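Local coordinates for protein putative isocitrate dehydrogenase, NAD-dependent (Methylococcus capsulatus, PDB 6LKY) that probably catalyses the NAD-dependent oxidative decarboxylation of isocitrate to 2-oxoglutarate, as a magnesium-dependent member of the isocitrate and isopropylmalate dehydrogenase family, at residues H2-I7 with N61-K66; L6-G11 with W33-A38; E25-Q30 with P294-R299; T83-L88 with R116-G121. The protein carries 1 engineered substitution. One frame throughout, in Å; residues are numbered along the deposited sequence.

Interaction 1. Residues H2-I7 with N61-K66; sequences HKITLI and NRICFK
Strands 2-7 and 63-66 run parallel, their axes 4.6 Å apart at closest and inclined by 32°, with Thr5, Leu6 and Ile7 paired to Cys64, Phe65 and Lys66. The ladder is sewn by Thr5 N to Ile63 O, Phe65 N to Thr5 O (2.8 Å) and Ile7 N to Phe65 O (2.9 Å). Ahead of the second strand, at the end of helix 52-61, Asn61 ND2 gives Thr5 OG1 a bent hydrogen bond of 3.0 Å, the hydroxyl lying 31° out of the amide plane. That hydroxyl also bonds Ser57 of the same helix. Asn61 OD1 lies against CG and CD of the extended Lys3 chain, and a water links it to Lys3 NZ. With Asn61 replaced by an alanine, Thr5 OG1 is likely to lose one of its partners and the water bridge to Lys3 its anchor. These are neighbouring strands of the large mixed sheet at the core of the dehydrogenase fold, with helix 278-290 covering Ile4 and Phe65 and helix 52-61 covering Thr5, Ile7 and Cys64. Leu6 lies alongside Phe65, pointing the same way, and its CD1 meets the ring edge at CD2, 3.7 Å away. On the opposite face, Ile7 CD1 rests 3.7 Å from Cys64 SG. Lys66, bent in its outer two torsions, carries NZ away from strand 2-7 to Glu260 and Asn81, beside a bound NAD.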
loop_
_atom_site.group_PDB
_atom_site.type_symbol
_atom_site.label_atom_id
_atom_site.label_comp_id
_atom_site.label_asym_id
_atom_site.label_seq_id
_atom_site.Cartn_x
_atom_site.Cartn_y
_atom_site.Cartn_z
ATOM N N HIS A 2 -7.770 -11.602 -36.468
ATOM C CA HIS A 2 -7.058 -10.715 -35.546
ATOM C C HIS A 2 -5.567 -11.017 -35.532
ATOM O O HIS A 2 -5.163 -12.140 -35.207
ATOM C CB HIS A 2 -7.607 -10.845 -34.129
ATOM C CG HIS A 2 -9.048 -10.479 -33.997
ATOM N ND1 HIS A 2 -9.492 -9.175 -34.060
ATOM C CD2 HIS A 2 -10.142 -11.242 -33.771
ATOM C CE1 HIS A 2 -10.802 -9.152 -33.891
ATOM N NE2 HIS A 2 -11.221 -10.394 -33.710
ATOM N N LYS A 3 -4.752 -10.007 -35.838
ATOM C CA LYS A 3 -3.302 -10.101 -35.734
ATOM C C LYS A 3 -2.838 -9.393 -34.459
ATOM O O LYS A 3 -3.032 -8.180 -34.313
ATOM C CB LYS A 3 -2.623 -9.495 -36.961
ATOM C CG LYS A 3 -1.122 -9.713 -36.962
ATOM C CD LYS A 3 -0.488 -9.267 -38.265
ATOM C CE LYS A 3 0.978 -9.623 -38.274
ATOM N NZ LYS A 3 1.678 -9.027 -39.438
ATOM N N ILE A 4 -2.177 -10.139 -33.569
ATOM C CA ILE A 4 -1.896 -9.695 -32.207
ATOM C C ILE A 4 -0.427 -9.934 -31.882
ATOM O O ILE A 4 0.070 -11.058 -32.036
ATOM C CB ILE A 4 -2.783 -10.439 -31.196
ATOM C CG1 ILE A 4 -4.241 -10.017 -31.367
ATOM C CG2 ILE A 4 -2.261 -10.243 -29.762
ATOM C CD1 ILE A 4 -5.183 -10.762 -30.484
ATOM N N THR A 5 0.262 -8.889 -31.403
ATOM C CA THR A 5 1.652 -9.060 -30.987
ATOM C C THR A 5 1.700 -9.887 -29.709
ATOM O O THR A 5 0.910 -9.662 -28.791
ATOM C CB THR A 5 2.325 -7.702 -30.775
ATOM O OG1 THR A 5 2.342 -6.975 -32.009
ATOM C CG2 THR A 5 3.764 -7.878 -30.268
ATOM N N LEU A 6 2.594 -10.878 -29.670
ATOM C CA LEU A 6 2.658 -11.845 -28.579
ATOM C C LEU A 6 4.053 -11.827 -27.972
ATOM O O LEU A 6 5.043 -12.064 -28.676
ATOM C CB LEU A 6 2.314 -13.251 -29.079
ATOM C CG LEU A 6 2.362 -14.399 -28.068
ATOM C CD1 LEU A 6 1.253 -14.221 -27.042
ATOM C CD2 LEU A 6 2.240 -15.763 -28.766
ATOM N N ILE A 7 4.131 -11.572 -26.674
ATOM C CA ILE A 7 5.402 -11.475 -25.968
ATOM C C ILE A 7 5.408 -12.503 -24.844
ATOM O O ILE A 7 4.761 -12.320 -23.814
ATOM C CB ILE A 7 5.638 -10.057 -25.420
ATOM C CG1 ILE A 7 5.616 -9.027 -26.561
ATOM C CG2 ILE A 7 6.931 -10.033 -24.610
ATOM C CD1 ILE A 7 5.737 -7.567 -26.101
ATOM N N ASN A 61 0.068 -3.568 -35.151
ATOM C CA ASN A 61 -1.100 -4.385 -34.829
ATOM C C ASN A 61 -2.093 -3.699 -33.898
ATOM O O ASN A 61 -3.286 -4.014 -33.956
ATOM C CB ASN A 61 -0.659 -5.712 -34.213
ATOM C CG ASN A 61 0.191 -6.535 -35.160
ATOM O OD1 ASN A 61 0.142 -6.342 -36.379
ATOM N ND2 ASN A 61 0.965 -7.467 -34.607
ATOM N N ARG A 62 -1.621 -2.838 -32.992
ATOM C CA ARG A 62 -2.402 -2.058 -32.027
ATOM C C ARG A 62 -2.871 -2.912 -30.851
ATOM O O ARG A 62 -3.483 -2.364 -29.931
ATOM C CB ARG A 62 -3.641 -1.366 -32.631
ATOM C CG ARG A 62 -3.387 -0.426 -33.817
ATOM C CD ARG A 62 -2.063 0.350 -33.740
ATOM N NE ARG A 62 -2.043 1.460 -32.777
ATOM C CZ ARG A 62 -1.058 2.356 -32.689
ATOM N NH1 ARG A 62 -0.024 2.294 -33.514
ATOM N NH2 ARG A 62 -1.109 3.329 -31.790
ATOM N N ILE A 63 -2.633 -4.224 -30.853
ATOM C CA ILE A 63 -3.036 -5.112 -29.767
ATOM C C ILE A 63 -1.851 -5.995 -29.397
ATOM O O ILE A 63 -1.158 -6.525 -30.274
ATOM C CB ILE A 63 -4.255 -5.982 -30.142
ATOM C CG1 ILE A 63 -5.383 -5.121 -30.715
ATOM C CG2 ILE A 63 -4.753 -6.757 -28.934
ATOM C CD1 ILE A 63 -6.035 -4.212 -29.684
ATOM N N CYS A 64 -1.627 -6.163 -28.096
ATOM C CA CYS A 64 -0.481 -6.910 -27.604
ATOM C C CYS A 64 -0.892 -7.745 -26.402
ATOM O O CYS A 64 -1.655 -7.295 -25.545
ATOM C CB CYS A 64 0.685 -5.971 -27.248
ATOM S SG CYS A 64 2.173 -6.808 -26.661
ATOM N N PHE A 65 -0.409 -8.980 -26.380
ATOM C CA PHE A 65 -0.602 -9.937 -25.297
ATOM C C PHE A 65 0.784 -10.200 -24.716
ATOM O O PHE A 65 1.654 -10.735 -25.412
ATOM C CB PHE A 65 -1.242 -11.207 -25.847
ATOM C CG PHE A 65 -1.874 -12.078 -24.815
ATOM C CD1 PHE A 65 -2.714 -11.547 -23.851
ATOM C CD2 PHE A 65 -1.658 -13.447 -24.834
ATOM C CE1 PHE A 65 -3.309 -12.375 -22.909
ATOM C CE2 PHE A 65 -2.243 -14.273 -23.889
ATOM C CZ PHE A 65 -3.067 -13.743 -22.932
ATOM N N LYS A 66 1.004 -9.807 -23.459
ATOM C CA LYS A 66 2.358 -9.685 -22.920
ATOM C C LYS A 66 2.491 -10.460 -21.617
ATOM O O LYS A 66 1.776 -10.187 -20.650
ATOM C CB LYS A 66 2.733 -8.212 -22.701
ATOM C CG LYS A 66 4.195 -8.011 -22.303
ATOM C CD LYS A 66 4.445 -6.656 -21.612
ATOM C CE LYS A 66 3.579 -6.469 -20.379
ATOM N NZ LYS A 66 3.950 -7.332 -19.211
HETATM O O HOH W 1 2.046 -6.540 -38.543
#

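Interaction 2. Residues L6-G11 with W33-A38; sequences LIPGDG and WDTQSA
Leu6 O accepts the backbone N-H of Gln36 at 2.8 Å, nearly straight at 171°, and Thr35 CA approaches the same oxygen in a C-H...O contact of 3.3 Å. The neighbouring rung, Leu6 N to Asp34 O, is equally short, though its donor sits well above the carbonyl plane. Beyond this parallel pairing the chains are joined less directly: Gln36 O meets Ile7 CA and, at 3.4 Å, Pro8 CD, while one water accepts from both Gly9 N and Ala38 N. Leu6 reaches the Trp33 indole obliquely, CB 3.9 Å from CE3 and CD1 near CE3 and CZ3. With CG anti to the backbone N (chi1 179°), its other methyl, CD2, is carried alongside Thr35 OG1. Replacing Leu6 by an alanine would probably open a gap beside the Trp33 ring and Thr35, where both methyls now pack. Ile7 points its CG2 at Ala38 CB, 3.8 Å away. The two strands are the parallel pair of a beta-alpha-beta unit whose connecting helix, 13-26, covers Leu6 and Trp33. Gln36 NE2 bonds Asp34 OD1 from above the carboxylate plane, and Asp34 OD2 is held by Ser57. Asp10 turns its carboxylate to the backbone N-H groups of Met40, Ala41 and Thr70; the loops after the strands, close to the NAD-binding residues Leu69 and Ser265, are thus joined in part by polar links, with backbone amides meeting a carboxylate and a water.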
loop_
_atom_site.group_PDB
_atom_site.type_symbol
_atom_site.label_atom_id
_atom_site.label_comp_id
_atom_site.label_asym_id
_atom_site.label_seq_id
_atom_site.Cartn_x
_atom_site.Cartn_y
_atom_site.Cartn_z
ATOM N N LEU A 6 2.594 -10.878 -29.670
ATOM C CA LEU A 6 2.658 -11.845 -28.579
ATOM C C LEU A 6 4.053 -11.827 -27.972
ATOM O O LEU A 6 5.043 -12.064 -28.676
ATOM C CB LEU A 6 2.314 -13.251 -29.079
ATOM C CG LEU A 6 2.362 -14.399 -28.068
ATOM C CD1 LEU A 6 1.253 -14.221 -27.042
ATOM C CD2 LEU A 6 2.240 -15.763 -28.766
ATOM N N ILE A 7 4.131 -11.572 -26.674
ATOM C CA ILE A 7 5.402 -11.475 -25.968
ATOM C C ILE A 7 5.408 -12.503 -24.844
ATOM O O ILE A 7 4.761 -12.320 -23.814
ATOM C CB ILE A 7 5.638 -10.057 -25.420
ATOM C CG1 ILE A 7 5.616 -9.027 -26.561
ATOM C CG2 ILE A 7 6.931 -10.033 -24.610
ATOM C CD1 ILE A 7 5.737 -7.567 -26.101
ATOM N N PRO A 8 6.131 -13.611 -25.016
ATOM C CA PRO A 8 6.123 -14.657 -23.974
ATOM C C PRO A 8 6.681 -14.203 -22.635
ATOM O O PRO A 8 6.218 -14.673 -21.589
ATOM C CB PRO A 8 6.987 -15.764 -24.598
ATOM C CG PRO A 8 6.904 -15.495 -26.094
ATOM C CD PRO A 8 6.910 -14.011 -26.198
ATOM N N GLY A 9 7.697 -13.340 -22.640
ATOM C CA GLY A 9 8.189 -12.758 -21.399
ATOM C C GLY A 9 9.215 -13.604 -20.662
ATOM O O GLY A 9 9.920 -14.433 -21.244
ATOM N N ASP A 10 9.275 -13.395 -19.346
ATOM C CA ASP A 10 10.363 -13.867 -18.502
ATOM C C ASP A 10 9.847 -14.807 -17.420
ATOM O O ASP A 10 8.677 -14.757 -17.028
ATOM C CB ASP A 10 11.096 -12.680 -17.855
ATOM C CG ASP A 10 11.783 -11.799 -18.882
ATOM O OD1 ASP A 10 12.252 -12.348 -19.904
ATOM O OD2 ASP A 10 11.845 -10.564 -18.677
ATOM N N GLY A 11 10.752 -15.642 -16.909
ATOM C CA GLY A 11 10.419 -16.500 -15.781
ATOM C C GLY A 11 9.263 -17.424 -16.124
ATOM O O GLY A 11 9.331 -18.214 -17.077
ATOM N N TRP A 33 -0.945 -14.817 -34.387
ATOM C CA TRP A 33 0.013 -14.334 -33.393
ATOM C C TRP A 33 1.299 -13.843 -34.055
ATOM O O TRP A 33 1.897 -14.542 -34.881
ATOM C CB TRP A 33 0.354 -15.422 -32.380
ATOM C CG TRP A 33 -0.802 -15.963 -31.645
ATOM C CD1 TRP A 33 -1.387 -17.182 -31.829
ATOM C CD2 TRP A 33 -1.526 -15.325 -30.587
ATOM N NE1 TRP A 33 -2.433 -17.343 -30.956
ATOM C CE2 TRP A 33 -2.545 -16.218 -30.182
ATOM C CE3 TRP A 33 -1.421 -14.081 -29.947
ATOM C CZ2 TRP A 33 -3.456 -15.909 -29.168
ATOM C CZ3 TRP A 33 -2.326 -13.776 -28.935
ATOM C CH2 TRP A 33 -3.331 -14.687 -28.558
ATOM N N ASP A 34 1.740 -12.656 -33.659
ATOM C CA ASP A 34 2.984 -12.044 -34.119
ATOM C C ASP A 34 3.963 -12.069 -32.942
ATOM O O ASP A 34 3.994 -11.148 -32.123
ATOM C CB ASP A 34 2.707 -10.635 -34.615
ATOM C CG ASP A 34 3.912 -9.983 -35.240
ATOM O OD1 ASP A 34 5.005 -10.598 -35.229
ATOM O OD2 ASP A 34 3.758 -8.847 -35.738
ATOM N N THR A 35 4.748 -13.139 -32.854
ATOM C CA THR A 35 5.605 -13.364 -31.698
ATOM C C THR A 35 6.811 -12.432 -31.718
ATOM O O THR A 35 7.548 -12.368 -32.709
ATOM C CB THR A 35 6.059 -14.820 -31.656
ATOM O OG1 THR A 35 4.914 -15.650 -31.451
ATOM C CG2 THR A 35 7.045 -15.050 -30.509
ATOM N N GLN A 36 7.013 -11.718 -30.607
ATOM C CA GLN A 36 8.107 -10.769 -30.446
ATOM C C GLN A 36 8.725 -10.956 -29.066
ATOM O O GLN A 36 8.113 -11.541 -28.171
ATOM C CB GLN A 36 7.620 -9.325 -30.615
ATOM C CG GLN A 36 6.951 -9.050 -31.921
ATOM C CD GLN A 36 7.933 -9.017 -33.066
ATOM O OE1 GLN A 36 9.143 -8.919 -32.856
ATOM N NE2 GLN A 36 7.416 -9.098 -34.289
ATOM N N SER A 37 9.928 -10.421 -28.882
ATOM C CA SER A 37 10.698 -10.618 -27.659
ATOM C C SER A 37 10.858 -9.306 -26.890
ATOM O O SER A 37 11.041 -8.244 -27.493
ATOM C CB SER A 37 12.070 -11.201 -28.000
ATOM O OG SER A 37 12.871 -11.378 -26.857
ATOM N N ALA A 38 10.849 -9.389 -25.557
ATOM C CA ALA A 38 11.032 -8.208 -24.716
ATOM C C ALA A 38 11.550 -8.646 -23.356
ATOM O O ALA A 38 11.469 -9.822 -22.991
ATOM C CB ALA A 38 9.719 -7.417 -24.562
HETATM O O HOH W 2 9.762 -12.060 -24.539
#

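Interaction 3. Residues E25-Q30 with P294-R299; sequences EATGVQ and PDAARR
Apolar contact centres on Ala296, whose CB meets Val29 CG2 at 3.5 Å, tighter than usual for two carbons, and Thr27 CB at 3.8 Å. The methyl thus meets the two side chains that flank Gly28. The polar contact is a single hydrogen bond: Arg299 NH1 to Thr27 O, 3.1 Å and nearly straight at 171°. The donor comes in the carbonyl plane onto a lone pair, and the oxygen lies at the guanidinium edge. A bend at chi3 (59°) helps swing the guanidinium back to the turn, and NH2 goes on to Val337 O. Thr27 OG1 bonds Ile24 O of helix 13-26 and takes a weak bond from Val29 N, while Gly28, with phi 90°, is where the chain leaves helical conformation. Helix 294-310 is thereby set against the end of helix 13-26, with Leu288 of helix 278-290 touching both Val29 and Ala296, helix 326-337 packing on Ala26 and Thr27, and Gln30 leading on to strand 31-35 beside strand 2-7.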
loop_
_atom_site.group_PDB
_atom_site.type_symbol
_atom_site.label_atom_id
_atom_site.label_comp_id
_atom_site.label_asym_id
_atom_site.label_seq_id
_atom_site.Cartn_x
_atom_site.Cartn_y
_atom_site.Cartn_z
ATOM N N GLU A 25 -7.430 -20.201 -28.173
ATOM C CA GLU A 25 -7.726 -20.919 -29.400
ATOM C C GLU A 25 -8.863 -21.899 -29.186
ATOM O O GLU A 25 -9.621 -22.171 -30.123
ATOM C CB GLU A 25 -6.465 -21.595 -29.938
ATOM C CG GLU A 25 -5.648 -20.634 -30.814
ATOM C CD GLU A 25 -4.198 -21.048 -30.984
ATOM O OE1 GLU A 25 -3.809 -22.093 -30.419
ATOM O OE2 GLU A 25 -3.446 -20.316 -31.672
ATOM N N ALA A 26 -9.037 -22.389 -27.951
ATOM C CA ALA A 26 -10.143 -23.299 -27.696
ATOM C C ALA A 26 -11.494 -22.632 -27.914
ATOM O O ALA A 26 -12.480 -23.335 -28.150
ATOM C CB ALA A 26 -10.056 -23.872 -26.285
ATOM N N THR A 27 -11.564 -21.297 -27.854
ATOM C CA THR A 27 -12.842 -20.613 -28.043
ATOM C C THR A 27 -13.258 -20.536 -29.504
ATOM O O THR A 27 -14.416 -20.214 -29.784
ATOM C CB THR A 27 -12.787 -19.184 -27.496
ATOM O OG1 THR A 27 -11.869 -18.422 -28.289
ATOM C CG2 THR A 27 -12.350 -19.164 -26.043
ATOM N N GLY A 28 -12.342 -20.805 -30.432
ATOM C CA GLY A 28 -12.608 -20.667 -31.846
ATOM C C GLY A 28 -12.298 -19.312 -32.436
ATOM O O GLY A 28 -12.434 -19.142 -33.654
ATOM N N VAL A 29 -11.867 -18.345 -31.625
ATOM C CA VAL A 29 -11.482 -17.045 -32.160
ATOM C C VAL A 29 -10.235 -17.187 -33.023
ATOM O O VAL A 29 -9.317 -17.959 -32.713
ATOM C CB VAL A 29 -11.274 -16.032 -31.021
ATOM C CG1 VAL A 29 -11.063 -14.642 -31.584
ATOM C CG2 VAL A 29 -12.498 -16.023 -30.127
ATOM N N GLN A 30 -10.205 -16.444 -34.122
ATOM C CA GLN A 30 -9.132 -16.522 -35.104
ATOM C C GLN A 30 -8.056 -15.492 -34.780
ATOM O O GLN A 30 -8.306 -14.284 -34.862
ATOM C CB GLN A 30 -9.686 -16.282 -36.507
ATOM C CG GLN A 30 -10.948 -17.073 -36.809
ATOM C CD GLN A 30 -10.651 -18.513 -37.177
ATOM O OE1 GLN A 30 -10.203 -18.800 -38.289
ATOM N NE2 GLN A 30 -10.899 -19.430 -36.243
ATOM N N PRO A 294 -16.838 -10.663 -27.201
ATOM C CA PRO A 294 -17.303 -10.747 -25.801
ATOM C C PRO A 294 -17.789 -12.120 -25.384
ATOM O O PRO A 294 -17.626 -12.500 -24.216
ATOM C CB PRO A 294 -18.452 -9.728 -25.748
ATOM C CG PRO A 294 -18.894 -9.559 -27.170
ATOM C CD PRO A 294 -17.672 -9.758 -28.014
ATOM N N ASP A 295 -18.399 -12.875 -26.295
ATOM C CA ASP A 295 -18.902 -14.193 -25.927
ATOM C C ASP A 295 -17.759 -15.154 -25.610
ATOM O O ASP A 295 -17.826 -15.915 -24.637
ATOM C CB ASP A 295 -19.783 -14.751 -27.042
ATOM C CG ASP A 295 -20.172 -16.181 -26.789
ATOM O OD1 ASP A 295 -20.912 -16.415 -25.806
ATOM O OD2 ASP A 295 -19.688 -17.068 -27.533
ATOM N N ALA A 296 -16.725 -15.177 -26.457
ATOM C CA ALA A 296 -15.529 -15.963 -26.165
ATOM C C ALA A 296 -14.895 -15.555 -24.837
ATOM O O ALA A 296 -14.439 -16.412 -24.067
ATOM C CB ALA A 296 -14.520 -15.811 -27.299
ATOM N N ALA A 297 -14.828 -14.245 -24.570
ATOM C CA ALA A 297 -14.315 -13.762 -23.287
ATOM C C ALA A 297 -15.134 -14.315 -22.122
ATOM O O ALA A 297 -14.582 -14.793 -21.119
ATOM C CB ALA A 297 -14.311 -12.232 -23.275
ATOM N N ARG A 298 -16.464 -14.262 -22.241
ATOM C CA ARG A 298 -17.323 -14.740 -21.161
ATOM C C ARG A 298 -17.187 -16.248 -20.979
ATOM O O ARG A 298 -17.246 -16.750 -19.848
ATOM C CB ARG A 298 -18.776 -14.349 -21.442
ATOM C CG ARG A 298 -19.078 -12.873 -21.193
ATOM C CD ARG A 298 -20.565 -12.575 -21.319
ATOM N NE ARG A 298 -21.012 -12.551 -22.712
ATOM C CZ ARG A 298 -21.180 -11.443 -23.432
ATOM N NH1 ARG A 298 -20.942 -10.250 -22.897
ATOM N NH2 ARG A 298 -21.590 -11.527 -24.691
ATOM N N ARG A 299 -17.007 -16.983 -22.082
ATOM C CA ARG A 299 -16.810 -18.430 -22.003
ATOM C C ARG A 299 -15.492 -18.773 -21.319
ATOM O O ARG A 299 -15.436 -19.691 -20.486
ATOM C CB ARG A 299 -16.885 -19.046 -23.404
ATOM C CG ARG A 299 -18.304 -19.057 -23.971
ATOM C CD ARG A 299 -18.344 -19.376 -25.464
ATOM N NE ARG A 299 -17.741 -20.673 -25.739
ATOM C CZ ARG A 299 -16.897 -20.905 -26.736
ATOM N NH1 ARG A 299 -16.585 -19.927 -27.572
ATOM N NH2 ARG A 299 -16.382 -22.119 -26.909
#

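Interaction 4. Residues T83-L88 with R116-G121; sequences TLRQAL and RENTEG. Engineered in segment 83-88: Leu88 (natural residue Phe). With CIT (citric acid), chain E.
Arg85, on helix 80-87, lies across Asn118 at about a right angle beside the citrate-binding pocket of this isocitrate/isopropylmalate dehydrogenase fold, where helix 80-87 meets the end of strand 111-117. Its extended chain passes the amide with CG 3.3 Å from Asn118 ND2 and CD 3.4 Å from OD1, the guanidinium and amide planes turned 39° apart. The amide is fixed by other partners, ND2 by Asn251 and Leu90 O, OD1 by Asn93. Beyond it the arginine grips a citrate, probably from the crystallisation liquor: NH2 to O1 at 2.6 Å and NH1 to O5 at 3.0 Å. Arg116 brings both NH1 and NH2 to the same O5, so three N-H donors converge on one carboxylate oxygen. The shared anion probably offsets the closeness of the two arginines, as does Glu260, which forms a salt bridge with Arg85. Arg95, Ser79, Asn81, Thr71 and Lys174 of the second subunit also bond the citrate, a tricarboxylate like isocitrate, which is consistent with a substrate site. Thr119, also well covered, has CG2 4.1 Å from Arg85 O. Its N and OG1 both bond Glu117 OE2, and Glu120 N bonds the syn lone pair of OE1, so one carboxylate braces the loop after the strand. Gln86 NE2, bonded also to Tyr123 O, gives Thr119 O a weak hydrogen bond, 2.9 Å long and bent to 129°.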
loop_
_atom_site.group_PDB
_atom_site.type_symbol
_atom_site.label_atom_id
_atom_site.label_comp_id
_atom_site.label_asym_id
_atom_site.label_seq_id
_atom_site.Cartn_x
_atom_site.Cartn_y
_atom_site.Cartn_z
ATOM N N THR A 83 8.077 1.391 -20.176
ATOM C CA THR A 83 8.440 1.945 -21.478
ATOM C C THR A 83 7.355 1.668 -22.513
ATOM O O THR A 83 6.991 2.557 -23.286
ATOM C CB THR A 83 9.776 1.384 -21.949
ATOM O OG1 THR A 83 10.817 1.822 -21.070
ATOM C CG2 THR A 83 10.086 1.863 -23.355
ATOM N N LEU A 84 6.838 0.436 -22.552
ATOM C CA LEU A 84 5.749 0.112 -23.474
ATOM C C LEU A 84 4.524 0.984 -23.202
ATOM O O LEU A 84 3.977 1.603 -24.123
ATOM C CB LEU A 84 5.392 -1.374 -23.355
ATOM C CG LEU A 84 5.797 -2.416 -24.412
ATOM C CD1 LEU A 84 6.711 -1.879 -25.502
ATOM C CD2 LEU A 84 6.423 -3.610 -23.741
ATOM N N ARG A 85 4.085 1.050 -21.932
ATOM C CA ARG A 85 2.914 1.857 -21.585
ATOM C C ARG A 85 3.076 3.299 -22.048
ATOM O O ARG A 85 2.138 3.902 -22.582
ATOM C CB ARG A 85 2.669 1.831 -20.071
ATOM C CG ARG A 85 2.263 0.495 -19.516
ATOM C CD ARG A 85 2.540 0.391 -18.029
ATOM N NE ARG A 85 2.115 -0.922 -17.533
ATOM C CZ ARG A 85 2.488 -1.448 -16.371
ATOM N NH1 ARG A 85 3.300 -0.773 -15.565
ATOM N NH2 ARG A 85 2.051 -2.651 -16.021
ATOM N N GLN A 86 4.264 3.865 -21.858
ATOM C CA GLN A 86 4.483 5.271 -22.198
ATOM C C GLN A 86 4.673 5.490 -23.695
ATOM O O GLN A 86 4.140 6.457 -24.249
ATOM C CB GLN A 86 5.683 5.809 -21.426
ATOM C CG GLN A 86 5.413 5.858 -19.928
ATOM C CD GLN A 86 6.637 6.251 -19.119
ATOM O OE1 GLN A 86 7.763 6.177 -19.598
ATOM N NE2 GLN A 86 6.416 6.649 -17.878
ATOM N N ALA A 87 5.432 4.612 -24.360
ATOM C CA ALA A 87 5.670 4.736 -25.799
ATOM C C ALA A 87 4.379 4.573 -26.598
ATOM O O ALA A 87 4.216 5.197 -27.653
ATOM C CB ALA A 87 6.707 3.704 -26.250
ATOM N N LEU A 88 3.443 3.768 -26.101
ATOM C CA LEU A 88 2.172 3.552 -26.774
ATOM C C LEU A 88 1.043 4.398 -26.196
ATOM O O LEU A 88 -0.103 4.230 -26.613
ATOM C CB LEU A 88 1.797 2.073 -26.714
ATOM C CG LEU A 88 2.818 1.170 -27.399
ATOM C CD1 LEU A 88 2.680 -0.266 -26.897
ATOM C CD2 LEU A 88 2.620 1.277 -28.891
ATOM N N ARG A 116 -5.734 2.847 -12.750
ATOM C CA ARG A 116 -4.443 3.403 -12.376
ATOM C C ARG A 116 -3.893 4.215 -13.539
ATOM O O ARG A 116 -3.794 3.711 -14.669
ATOM C CB ARG A 116 -3.449 2.295 -11.962
ATOM C CG ARG A 116 -2.084 2.385 -12.662
ATOM C CD ARG A 116 -0.886 1.973 -11.836
ATOM N NE ARG A 116 -0.492 0.605 -12.085
ATOM C CZ ARG A 116 0.755 0.145 -12.166
ATOM N NH1 ARG A 116 1.810 0.947 -12.077
ATOM N NH2 ARG A 116 0.944 -1.147 -12.390
ATOM N N GLU A 117 -3.576 5.478 -13.261
ATOM C CA GLU A 117 -2.808 6.279 -14.201
ATOM C C GLU A 117 -1.501 5.565 -14.522
ATOM O O GLU A 117 -0.792 5.103 -13.628
ATOM C CB GLU A 117 -2.534 7.669 -13.617
ATOM C CG GLU A 117 -2.211 8.730 -14.672
ATOM C CD GLU A 117 -0.856 8.510 -15.346
ATOM O OE1 GLU A 117 0.134 8.218 -14.624
ATOM O OE2 GLU A 117 -0.781 8.616 -16.595
ATOM N N ASN A 118 -1.183 5.479 -15.805
ATOM C CA ASN A 118 -0.237 4.491 -16.277
ATOM C C ASN A 118 1.010 5.093 -16.893
ATOM O O ASN A 118 1.895 4.335 -17.302
ATOM C CB ASN A 118 -0.929 3.592 -17.315
ATOM C CG ASN A 118 -0.509 2.137 -17.230
ATOM O OD1 ASN A 118 -0.031 1.663 -16.198
ATOM N ND2 ASN A 118 -0.727 1.404 -18.321
ATOM N N THR A 119 1.121 6.422 -16.972
ATOM C CA THR A 119 2.202 7.030 -17.732
ATOM C C THR A 119 3.078 8.008 -16.957
ATOM O O THR A 119 4.154 8.345 -17.458
ATOM C CB THR A 119 1.654 7.764 -18.975
ATOM O OG1 THR A 119 0.771 8.812 -18.565
ATOM C CG2 THR A 119 0.920 6.806 -19.906
ATOM N N GLU A 120 2.658 8.505 -15.790
ATOM C CA GLU A 120 3.489 9.507 -15.110
ATOM C C GLU A 120 3.579 9.236 -13.602
ATOM O O GLU A 120 3.780 8.083 -13.194
ATOM C CB GLU A 120 2.959 10.921 -15.416
ATOM C CG GLU A 120 1.444 11.103 -15.192
ATOM C CD GLU A 120 0.926 12.509 -15.541
ATOM O OE1 GLU A 120 1.459 13.131 -16.492
ATOM O OE2 GLU A 120 -0.036 12.985 -14.882
ATOM N N GLY A 121 3.454 10.269 -12.762
ATOM C CA GLY A 121 3.638 10.064 -11.325
ATOM C C GLY A 121 5.068 9.661 -11.015
ATOM O O GLY A 121 6.024 10.180 -11.608
HETATM C C1 CIT E . 3.386 -3.815 -12.908
HETATM O O1 CIT E . 2.525 -3.983 -13.792
HETATM O O2 CIT E . 3.018 -3.805 -11.710
HETATM C C2 CIT E . 4.836 -3.614 -13.301
HETATM C C3 CIT E . 5.604 -2.809 -12.263
HETATM O O7 CIT E . 5.792 -3.616 -11.085
HETATM C C4 CIT E . 6.950 -2.338 -12.779
HETATM C C5 CIT E . 7.777 -3.469 -13.319
HETATM O O3 CIT E . 8.176 -3.418 -14.496
HETATM O O4 CIT E . 8.082 -4.443 -12.593
HETATM C C6 CIT E . 4.838 -1.567 -11.879
HETATM O O5 CIT E . 4.012 -1.096 -12.696
HETATM O O6 CIT E . 5.036 -1.022 -10.763
HETATM O O HOH W 3 2.787 2.125 -15.182
#

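Overall arrangement
From the N terminus, strand 2-7 enters interactions 1 and 2, which share Leu6 and Ile7. Interaction 2 closes the shorter loop, around helix 13-26, and interaction 1 closes the longer loop, which contains that one and ends at strand 63-66, so strand 2-7 sits between strands 31-35 and 63-66. Interaction 3 starts from the end of helix 13-26 and crosses both loops, closing only at helix 294-310 and so bringing a late helix back to the early beta-alpha-beta unit. Interaction 4 follows interactions 1 and 2 in series and falls within the long span of interaction 3. It joins helix 80-87 to the end of strand 111-117, and Leu84 touches Lys66 of interaction 1.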